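Ferric-siderophore receptor protein (Streptomyces coelicolor, PDB 2X4L) probably binds ferric siderophores outside the cell and passes them to a membrane transporter for uptake, as in other members of the bacterial solute-binding protein 8 family. Local coordinates at residues A56-D60 and Y61-V65; V81-D85 and L86-K90; G204-P208 and D209-V213; I48-T52 and G53-A57. All coordinates share one frame; numbering follows the deposited sequence.

How the contacts relate
Contacts 1 and 4 sit at the two ends of helix 52-60 and share A56 and A57. Contact 4 starts the helix from strand 48-51, and contact 1 ends it on the way to strand 67-69. Both are buried and join backbone hydrogen bonds to packing, of alanines and valine in contact 4, of leucine, valine and tyrosine in contact 1. Contact 2, a loop turn that packs against the same helix, is partly exposed, and a water and acidic side chains join its chemistry. Contact 3 lies far off, its centre about 32 Å from that of contact 1. It is a partly buried beta hairpin, where paired strands, serine hydroxyls and aromatic rings take over from helix-end bonding.

Contact 1. Residues A56-D60 and Y61-V65; sequences AALFD and YGVEV
L58 and V63 meet where helix 52-60 runs out, and the helix is closed by a Schellman motif. V63 N gives L58 O a fairly straight bond of 3.0 Å (164°), while G62 N reaches F59 O at 2.9 Å. L58 O also accepts Y61 N, which arrives from the opposite face of the carbonyl plane. G62 suits the C-prime place because its phi is positive, which costs a residue with a CB more. The tight part is buried. L58 CB lies 4.0 Å from V63 CB, and the Y61 ring swings back along the helix, CG beside its backbone N (chi1 -63°), until Y61 CD2 is 3.3 Å from A57 O. W160 and A163 of helix 153-165 pack on that ring, and its OH is hydrogen-bonded to Y304 N. With an alanine here in place of Y61, Y304 N would probably lose its mate and a gap would open between the helix end and helix 153-165. The solvent side is looser: G62 is exposed and F59 only partly covered. Backbone donors satisfy the closing carbonyls of L58 and F59, while the buried polar ends of Y61 and D60 pair with Y304, and with K306 and S303.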
# COMPACT_ATOMS: atom_id res chain seq x y z
N ALA A 56 5.47 1.27 9.38
CA ALA A 56 6.45 1.93 8.50
C ALA A 56 6.06 3.41 8.36
O ALA A 56 6.94 4.34 8.39
CB ALA A 56 6.51 1.21 7.16
N ALA A 57 4.75 3.65 8.20
CA ALA A 57 4.28 5.08 8.07
C ALA A 57 4.52 5.86 9.35
O ALA A 57 5.08 6.99 9.30
CB ALA A 57 2.79 5.11 7.73
N LEU A 58 4.13 5.26 10.47
CA LEU A 58 4.30 5.96 11.75
C LEU A 58 5.79 6.24 12.00
O LEU A 58 6.10 7.34 12.52
CB LEU A 58 3.79 5.09 12.91
CG LEU A 58 2.28 5.01 12.85
CD1 LEU A 58 1.70 4.03 13.87
CD2 LEU A 58 1.63 6.37 13.11
N PHE A 59 6.69 5.32 11.63
CA PHE A 59 8.13 5.54 11.78
C PHE A 59 8.58 6.85 11.09
O PHE A 59 9.45 7.60 11.65
CB PHE A 59 8.88 4.36 11.18
CG PHE A 59 10.38 4.47 11.35
CD1 PHE A 59 11.00 4.01 12.52
CD2 PHE A 59 11.16 5.07 10.37
CE1 PHE A 59 12.35 4.15 12.68
CE2 PHE A 59 12.57 5.24 10.54
CZ PHE A 59 13.14 4.74 11.72
N ASP A 60 8.06 7.12 9.89
CA ASP A 60 8.48 8.34 9.19
C ASP A 60 8.01 9.65 9.86
O ASP A 60 8.48 10.77 9.51
CB ASP A 60 7.90 8.28 7.77
CG ASP A 60 8.66 7.35 6.90
OD1 ASP A 60 9.70 6.80 7.26
OD2 ASP A 60 8.20 7.14 5.75
N TYR A 61 7.05 9.51 10.78
CA TYR A 61 6.64 10.64 11.64
C TYR A 61 7.22 10.54 13.03
O TYR A 61 6.75 11.24 13.89
CB TYR A 61 5.13 10.61 11.72
CG TYR A 61 4.51 10.82 10.36
CD1 TYR A 61 4.88 11.93 9.58
CD2 TYR A 61 3.56 9.93 9.81
CE1 TYR A 61 4.33 12.16 8.31
CE2 TYR A 61 2.99 10.19 8.52
CZ TYR A 61 3.39 11.34 7.79
OH TYR A 61 2.86 11.51 6.52
N GLY A 62 8.20 9.66 13.24
CA GLY A 62 8.88 9.53 14.51
C GLY A 62 8.06 8.94 15.61
O GLY A 62 8.41 9.16 16.79
N VAL A 63 7.08 8.09 15.24
CA VAL A 63 6.29 7.37 16.25
C VAL A 63 6.74 5.92 16.23
O VAL A 63 6.62 5.28 15.21
CB VAL A 63 4.83 7.52 15.93
CG1 VAL A 63 3.91 6.52 16.71
CG2 VAL A 63 4.42 9.02 16.16
N GLU A 64 7.28 5.45 17.36
CA GLU A 64 7.77 4.09 17.42
C GLU A 64 6.65 3.12 17.75
O GLU A 64 5.74 3.43 18.50
CB GLU A 64 8.85 3.98 18.51
CG GLU A 64 9.09 2.62 19.21
CD GLU A 64 9.98 2.70 20.52
OE1 GLU A 64 10.49 3.81 20.86
OE2 GLU A 64 10.14 1.65 21.21
N VAL A 65 6.72 1.92 17.19
CA VAL A 65 5.84 0.82 17.61
C VAL A 65 6.65 -0.28 18.34
O VAL A 65 7.92 -0.38 18.22
CB VAL A 65 5.02 0.19 16.41
CG1 VAL A 65 4.46 1.30 15.63
CG2 VAL A 65 5.94 -0.70 15.53

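Contact 2. Residues V81-D85 and L86-K90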
# COMPACT_ATOMS: atom_id res chain seq x y z
N VAL A 81 9.65 -4.49 1.54
CA VAL A 81 9.22 -3.17 1.09
C VAL A 81 8.18 -2.57 1.99
O VAL A 81 8.25 -1.33 2.28
CB VAL A 81 8.69 -3.32 -0.34
CG1 VAL A 81 7.44 -4.10 -0.43
CG2 VAL A 81 8.40 -1.86 -0.87
N GLN A 82 7.26 -3.36 2.60
CA GLN A 82 6.24 -2.76 3.47
C GLN A 82 6.75 -2.34 4.82
O GLN A 82 6.04 -1.70 5.54
CB GLN A 82 5.07 -3.79 3.63
CG GLN A 82 4.34 -4.04 2.21
CD GLN A 82 3.03 -4.71 2.38
OE1 GLN A 82 2.03 -4.05 2.86
NE2 GLN A 82 2.97 -5.94 2.13
N ALA A 83 8.02 -2.64 5.13
CA ALA A 83 8.57 -2.21 6.40
C ALA A 83 9.19 -0.79 6.27
O ALA A 83 9.60 -0.22 7.23
CB ALA A 83 9.67 -3.23 6.89
N GLY A 84 9.31 -0.24 5.06
CA GLY A 84 9.87 1.15 4.91
C GLY A 84 11.22 1.20 5.61
O GLY A 84 12.10 0.34 5.35
N ASP A 85 11.33 2.21 6.44
CA ASP A 85 12.61 2.47 7.11
C ASP A 85 12.59 1.96 8.55
O ASP A 85 13.52 2.26 9.26
CB ASP A 85 13.02 3.98 7.08
CG ASP A 85 13.27 4.46 5.68
OD1 ASP A 85 13.96 3.72 4.93
OD2 ASP A 85 12.79 5.59 5.37
N LEU A 86 11.58 1.14 8.95
CA LEU A 86 11.47 0.65 10.30
C LEU A 86 12.74 -0.07 10.70
O LEU A 86 13.42 -0.72 9.89
CB LEU A 86 10.28 -0.37 10.29
CG LEU A 86 9.59 -0.72 11.56
CD1 LEU A 86 8.85 0.54 12.01
CD2 LEU A 86 8.58 -1.78 11.19
N ASP A 87 13.10 0.04 11.99
CA ASP A 87 14.13 -0.83 12.56
C ASP A 87 13.53 -2.17 12.87
O ASP A 87 12.94 -2.39 13.94
CB ASP A 87 14.77 -0.15 13.79
CG ASP A 87 15.75 -0.99 14.42
OD1 ASP A 87 16.08 -2.14 13.93
OD2 ASP A 87 16.44 -0.54 15.45
N VAL A 88 13.64 -3.05 11.90
CA VAL A 88 12.97 -4.37 12.00
C VAL A 88 13.60 -5.26 13.06
O VAL A 88 12.93 -6.19 13.57
CB VAL A 88 12.92 -5.12 10.59
CG1 VAL A 88 12.18 -4.27 9.64
CG2 VAL A 88 14.27 -5.51 10.09
N ASP A 89 14.85 -5.00 13.47
CA ASP A 89 15.46 -5.77 14.57
C ASP A 89 14.82 -5.33 15.88
O ASP A 89 14.71 -6.16 16.79
CB ASP A 89 17.00 -5.63 14.63
CG ASP A 89 17.58 -6.56 15.73
OD1 ASP A 89 17.43 -7.84 15.56
OD2 ASP A 89 18.06 -6.07 16.81
N LYS A 90 14.50 -4.03 16.06
CA LYS A 90 14.03 -3.58 17.37
C LYS A 90 12.62 -3.99 17.67
O LYS A 90 12.30 -4.37 18.83
CB LYS A 90 14.23 -2.06 17.41
CG LYS A 90 13.69 -1.42 18.70
CD LYS A 90 13.93 0.11 18.64
CE LYS A 90 13.52 0.83 19.91
NZ LYS A 90 14.17 0.21 21.05
O HOH W 1 13.80 -0.99 7.15
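A83 and L86 close a type II' beta turn, in which L86 N donates to A83 O at 3.0 Å with an angle of 162°. G84 takes the second position of the turn, where the positive phi is easy for a residue without a side chain. A water bridges the turn, donating to both G84 O and L86 O. The side chain of L86 begins at the turn itself, its CB 3.1 Å from A83 O and 4.5 Å from A83 CB. CG lies anti to the backbone N (chi1 -159°), which carries the fork away from the turn toward helix 52-60. There CD1 of L86 comes within 3.9 Å of F59 CB, and both CD1 and CD2 approach A55 CB. Leucine fits here because CD1 touches F59 and A55 while CD2 adds a second contact with A55. A83 CB also meets V88 CG1 at 3.9 Å, so a small methyl serves the turn and the next residues alike. D85 is exposed, but its OD2 forms a salt bridge with K306. The turn lies in the loop between strands 67-69 and 92-95 of the parallel sheet and lines helix 52-60, with A83 against T52, D85 and L86 against F59.

Contact 3. Residues G204-P208 and D209-V213; sequences GSASP and DLFYV
G204 meets Y212 and F211 together: its CA makes a CA-H...O contact of 3.2 Å with Y212 O and lies 4.0 Å from F211 CZ. Glycine suits this place, since a CB would run into the F211 ring as it stands. S205 next forms a hydrogen-bonded antiparallel pair with Y212. Y212 N gives S205 O an almost linear bond of 2.8 Å (176°) in the carbonyl plane, and S205 N returns one to Y212 O. The S205 hydroxyl, anti to its backbone nitrogen, is hydrogen-bonded to D266. Strands 200-206 and 210-214 form a beta hairpin here, and strands 247-251 and 262-266 flank it in a mixed sheet. A206 then pairs with F211 without hydrogen bonds, its small CB 4.5 Å from F211 CD1, where W252 also packs. S207 turns its OG between N and carbonyl carbon (chi1 68°), which brings OG to a lone pair of L210 O at 2.6 Å. S207 N donates to the same oxygen, so two donors grip it. Y212 CE2 lies 3.5 Å from S207 OG, and its ring meets that of F247. Putting an alanine in the place of Y212 would probably uncover S207 OG and leave F247 without its ring partner. P208 follows at the bend, its ring fixing a phi of -64° before exposed D209 starts the return.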
# COMPACT_ATOMS: atom_id res chain seq x y z
N GLY A 204 -0.65 -4.46 -12.87
CA GLY A 204 -0.70 -5.93 -12.79
C GLY A 204 -0.11 -6.48 -11.49
O GLY A 204 0.58 -5.76 -10.76
N SER A 205 -0.42 -7.75 -11.28
CA SER A 205 0.17 -8.47 -10.14
C SER A 205 0.35 -9.90 -10.59
O SER A 205 -0.58 -10.50 -11.12
CB SER A 205 -0.81 -8.35 -8.96
OG SER A 205 -0.26 -9.04 -7.82
N ALA A 206 1.50 -10.43 -10.31
CA ALA A 206 1.81 -11.77 -10.84
C ALA A 206 1.75 -12.87 -9.77
O ALA A 206 2.29 -12.70 -8.70
CB ALA A 206 3.19 -11.75 -11.56
N SER A 207 1.15 -14.02 -10.10
CA SER A 207 1.15 -15.22 -9.29
C SER A 207 1.42 -16.39 -10.25
O SER A 207 1.29 -16.24 -11.46
CB SER A 207 -0.17 -15.42 -8.58
OG SER A 207 -1.21 -15.71 -9.51
N PRO A 208 1.62 -17.59 -9.71
CA PRO A 208 1.82 -18.71 -10.64
C PRO A 208 0.65 -19.05 -11.56
O PRO A 208 0.87 -19.22 -12.79
CB PRO A 208 2.13 -19.89 -9.74
CG PRO A 208 2.77 -19.22 -8.48
CD PRO A 208 2.09 -17.84 -8.35
N ASP A 209 -0.58 -19.06 -11.03
CA ASP A 209 -1.66 -19.38 -11.97
C ASP A 209 -2.25 -18.29 -12.78
O ASP A 209 -2.77 -18.54 -13.87
CB ASP A 209 -2.72 -20.24 -11.35
CG ASP A 209 -2.17 -21.57 -10.89
OD1 ASP A 209 -1.62 -22.35 -11.75
OD2 ASP A 209 -2.21 -21.79 -9.65
N LEU A 210 -2.07 -17.04 -12.30
CA LEU A 210 -2.84 -15.99 -12.86
C LEU A 210 -2.05 -14.73 -12.80
O LEU A 210 -1.28 -14.48 -11.84
CB LEU A 210 -4.12 -15.79 -12.01
CG LEU A 210 -5.12 -16.97 -12.13
CD1 LEU A 210 -6.14 -16.96 -11.05
CD2 LEU A 210 -5.76 -17.01 -13.55
N PHE A 211 -2.30 -13.96 -13.81
CA PHE A 211 -1.85 -12.55 -13.80
C PHE A 211 -3.08 -11.71 -13.56
O PHE A 211 -4.09 -11.80 -14.29
CB PHE A 211 -1.29 -12.26 -15.15
CG PHE A 211 -0.71 -10.87 -15.30
CD1 PHE A 211 0.65 -10.63 -15.05
CD2 PHE A 211 -1.50 -9.84 -15.72
CE1 PHE A 211 1.16 -9.35 -15.25
CE2 PHE A 211 -0.96 -8.52 -15.91
CZ PHE A 211 0.39 -8.35 -15.73
N TYR A 212 -3.01 -10.86 -12.55
CA TYR A 212 -4.22 -10.05 -12.20
C TYR A 212 -4.10 -8.63 -12.75
O TYR A 212 -3.09 -7.97 -12.45
CB TYR A 212 -4.35 -10.00 -10.70
CG TYR A 212 -4.35 -11.34 -10.03
CD1 TYR A 212 -5.44 -12.11 -10.19
CD2 TYR A 212 -3.26 -11.82 -9.31
CE1 TYR A 212 -5.53 -13.38 -9.62
CE2 TYR A 212 -3.32 -13.07 -8.67
CZ TYR A 212 -4.47 -13.83 -8.89
OH TYR A 212 -4.56 -15.07 -8.32
N VAL A 213 -5.10 -8.18 -13.48
CA VAL A 213 -5.10 -6.78 -14.03
C VAL A 213 -6.05 -6.01 -13.15
O VAL A 213 -7.24 -6.26 -13.10
CB VAL A 213 -5.55 -6.69 -15.47
CG1 VAL A 213 -5.38 -5.27 -15.92
CG2 VAL A 213 -4.65 -7.57 -16.38

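Contact 4. Residues I48-T52 and G53-A57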
# COMPACT_ATOMS: atom_id res chain seq x y z
N ILE A 48 2.39 0.38 21.07
CA ILE A 48 1.59 0.32 19.90
C ILE A 48 1.98 -0.96 19.13
O ILE A 48 3.18 -1.29 19.02
CB ILE A 48 1.92 1.57 18.99
CG1 ILE A 48 1.53 2.85 19.73
CG2 ILE A 48 1.17 1.43 17.63
CD1 ILE A 48 2.07 4.07 18.98
N VAL A 49 0.98 -1.66 18.63
CA VAL A 49 1.23 -2.74 17.68
C VAL A 49 0.55 -2.41 16.39
O VAL A 49 -0.58 -1.93 16.41
CB VAL A 49 0.73 -4.08 18.28
CG1 VAL A 49 0.73 -5.22 17.26
CG2 VAL A 49 1.55 -4.45 19.55
N ALA A 50 1.24 -2.59 15.29
CA ALA A 50 0.63 -2.21 14.01
C ALA A 50 0.94 -3.18 12.87
O ALA A 50 2.01 -3.82 12.86
CB ALA A 50 1.18 -0.80 13.63
N PHE A 51 0.08 -3.21 11.87
CA PHE A 51 0.41 -3.87 10.64
C PHE A 51 1.75 -3.25 10.17
O PHE A 51 1.96 -2.05 10.30
CB PHE A 51 -0.70 -3.59 9.62
CG PHE A 51 -0.38 -4.15 8.26
CD1 PHE A 51 -0.35 -5.52 8.09
CD2 PHE A 51 -0.18 -3.31 7.18
CE1 PHE A 51 -0.01 -6.08 6.87
CE2 PHE A 51 0.16 -3.86 5.94
CZ PHE A 51 0.24 -5.27 5.77
N THR A 52 2.62 -4.12 9.60
CA THR A 52 3.95 -3.63 9.26
C THR A 52 3.88 -2.32 8.45
O THR A 52 4.64 -1.40 8.72
CB THR A 52 4.68 -4.69 8.50
OG1 THR A 52 4.76 -5.81 9.40
CG2 THR A 52 6.11 -4.19 8.15
N GLY A 53 3.00 -2.24 7.43
CA GLY A 53 2.97 -1.03 6.57
C GLY A 53 2.53 0.19 7.34
O GLY A 53 2.93 1.33 6.95
N VAL A 54 1.67 0.02 8.33
CA VAL A 54 1.25 1.14 9.19
C VAL A 54 2.38 1.55 10.13
O VAL A 54 2.75 2.74 10.28
CB VAL A 54 -0.02 0.77 9.98
CG1 VAL A 54 -0.33 1.86 11.05
CG2 VAL A 54 -1.18 0.64 8.98
N ALA A 55 3.10 0.55 10.71
CA ALA A 55 4.31 0.90 11.52
C ALA A 55 5.32 1.65 10.66
O ALA A 55 5.96 2.61 11.16
CB ALA A 55 4.95 -0.40 12.03
N ALA A 56 5.47 1.27 9.38
CA ALA A 56 6.45 1.93 8.50
C ALA A 56 6.06 3.41 8.36
O ALA A 56 6.94 4.34 8.39
CB ALA A 56 6.51 1.21 7.16
N ALA A 57 4.75 3.65 8.20
CA ALA A 57 4.28 5.08 8.07
C ALA A 57 4.52 5.86 9.35
O ALA A 57 5.08 6.99 9.30
CB ALA A 57 2.79 5.11 7.73
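F51 lays its ring alongside G53, with F51 CD2 3.4 Å from G53 N. Its CG is anti to the backbone N (chi1 175°), and this extends the ring past the start of helix 52-60. G53 fits because it has no side chain: a CB there would come tight against F51 CE2. A50 points its methyl at the helix, 4.0 Å from V54 CG1 and 4.1 Å from A55 CB, so alanine is small enough to let strand and helix approach closely. T52 turns the other way, and its hydroxyl is hydrogen-bonded to that of T72. F51 holds the N-cap position, and its carbonyl takes the helix's first regular bond: A55 N donates to F51 O at 2.9 Å (168°), nearly in line with the carbonyl. V54 N adds a weak bond to the same oxygen, while A56 N donates to T52 O. The strand and helix segments, 117° apart in direction, open a beta-alpha-beta unit that continues to strand 67-69. Strand 48-51 is the middle strand of the parallel sheet, with 67-69 and 113-118 as its neighbours. V54 faces I115 and T117 of the latter, A55 packs on V68 of the former, and M159 of helix 153-165 meets V54 and A57.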